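Local coordinates for protein YlmD (Geobacillus stearothermophilus, PDB 6T1B) that uses zinc to cleave adenosine, inosine and S-methyl-5'-thioadenosine with phosphate, releasing the free purine base, and also deaminates adenosine, at residues A[241-244]-A[245-248]. Residues are numbered along the deposited sequence; the frame is centred on the assembly and turned at random.
Sequences ERCT and SCEE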
loop_
_atom_site.group_PDB
_atom_site.type_symbol
_atom_site.label_atom_id
_atom_site.label_comp_id
_atom_site.label_asym_id
_atom_site.label_seq_id
_atom_site.Cartn_x
_atom_site.Cartn_y
_atom_site.Cartn_z
ATOM N N GLU A 241 0.153 -12.489 -5.386
ATOM C CA GLU A 241 0.946 -13.550 -4.783
ATOM C C GLU A 241 2.418 -13.161 -4.625
ATOM O O GLU A 241 3.210 -13.970 -4.121
ATOM C CB GLU A 241 0.867 -14.837 -5.614
ATOM C CG GLU A 241 -0.523 -15.255 -6.071
ATOM C CD GLU A 241 -1.297 -16.018 -5.024
ATOM O OE1 GLU A 241 -2.284 -16.691 -5.391
ATOM O OE2 GLU A 241 -0.923 -15.942 -3.834
ATOM N N ARG A 242 2.808 -11.967 -5.056
ATOM C CA ARG A 242 4.214 -11.595 -5.036
ATOM C C ARG A 242 4.661 -11.296 -3.612
ATOM O O ARG A 242 4.008 -10.529 -2.884
ATOM C CB ARG A 242 4.437 -10.365 -5.909
ATOM C CG ARG A 242 4.144 -10.575 -7.369
ATOM C CD ARG A 242 4.318 -9.267 -8.098
ATOM N NE ARG A 242 4.052 -9.352 -9.528
ATOM C CZ ARG A 242 4.956 -9.666 -10.449
ATOM N NH1 ARG A 242 6.194 -9.965 -10.101
ATOM N NH2 ARG A 242 4.599 -9.697 -11.727
ATOM N N CYS A 243 5.816 -11.863 -3.237
ATOM C CA CYS A 243 6.453 -11.613 -1.946
ATOM C C CYS A 243 7.634 -10.671 -2.157
ATOM O O CYS A 243 8.525 -10.967 -2.962
ATOM C CB CYS A 243 6.987 -12.922 -1.339
ATOM S SG CYS A 243 7.906 -12.696 0.203
ATOM N N THR A 244 7.651 -9.563 -1.399
ATOM C CA THR A 244 8.725 -8.577 -1.496
ATOM C C THR A 244 10.061 -9.147 -1.046
ATOM O O THR A 244 11.101 -8.788 -1.601
ATOM C CB THR A 244 8.386 -7.335 -0.662
ATOM O OG1 THR A 244 7.943 -7.732 0.646
ATOM C CG2 THR A 244 7.294 -6.569 -1.293
ATOM N N SER A 245 10.049 -9.993 -0.006
ATOM C CA SER A 245 11.297 -10.596 0.425
ATOM C C SER A 245 11.811 -11.591 -0.608
ATOM O O SER A 245 13.011 -11.601 -0.883
ATOM C CB SER A 245 11.168 -11.240 1.811
ATOM O OG SER A 245 12.290 -12.067 2.101
ATOM N N CYS A 246 10.938 -12.409 -1.189
ATOM C CA CYS A 246 11.367 -13.455 -2.098
ATOM C C CYS A 246 11.871 -12.907 -3.422
ATOM O O CYS A 246 12.838 -13.416 -3.979
ATOM C CB CYS A 246 10.189 -14.385 -2.389
ATOM S SG CYS A 246 9.846 -15.605 -1.072
ATOM N N GLU A 247 11.172 -11.906 -3.962
ATOM C CA GLU A 247 11.455 -11.381 -5.301
ATOM C C GLU A 247 12.480 -10.260 -5.182
ATOM O O GLU A 247 12.202 -9.085 -5.417
ATOM C CB GLU A 247 10.149 -10.975 -5.979
ATOM C CG GLU A 247 9.231 -12.192 -6.172
ATOM C CD GLU A 247 7.864 -11.940 -6.822
ATOM O OE1 GLU A 247 7.688 -10.996 -7.630
ATOM O OE2 GLU A 247 6.941 -12.740 -6.534
ATOM N N GLU A 248 13.703 -10.674 -4.812
ATOM C CA GLU A 248 14.777 -9.733 -4.540
ATOM C C GLU A 248 15.197 -8.938 -5.763
ATOM O O GLU A 248 15.801 -7.869 -5.621
ATOM C CB GLU A 248 16.001 -10.416 -3.949
ATOM C CG GLU A 248 17.166 -9.448 -3.755
ATOM C CD GLU A 248 18.271 -10.002 -2.875
ATOM O OE1 GLU A 248 18.434 -11.240 -2.848
ATOM O OE2 GLU A 248 18.972 -9.194 -2.212
#
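Cys-243 and Cys-246 lie on one turn of the loop that follows strand 237-239, Cys-243 SG 3.7 Å from Cys-246 SG because both bind the same zinc ion. With SG anti to its backbone N (chi1 176°), Cys-243 swings its sulfur over the start of the turn, where the backbone N-H of Cys-246 donates to it at 3.3 Å (N to SG). This N-H...S bond probably tempers the negative charge of the thiolate. Next to the sulfurs, Cys-243 CB packs on Cys-246 CB at 3.7 Å. Glu-247 N closes the turn on Cys-243 O at 3.0 Å. The tight part is the buried one, Cys-243 held by these bonds and Thr-244 by its OG1 on Asp-125; Cys-246 is the open side. The partly exposed pair Arg-242 and Glu-247 is looser, resting on a single bent bond. The extended chain of Glu-247 runs back across that of Arg-242, its carboxylate resting on CB and CG of the arginine. There Glu-247 OE1 takes Arg-242 NH1 on its syn side at 3.1 Å, in a salt bridge bent to 143° at the hydrogen. Guanidinium and carboxylate planes stand 64° apart, while NH2 of the guanidinium holds Phe-6 O. A glutamine in place of Glu-247 would take the negative charge away and probably leave NH1 of Arg-242 less firmly held. Cys-183 and Cys-184 complete the four-cysteine site, so the turn is the CxxC half of a Cys4 zinc site, probably structural and distinct from the catalytic zinc of His-81, Cys-126 and His-143.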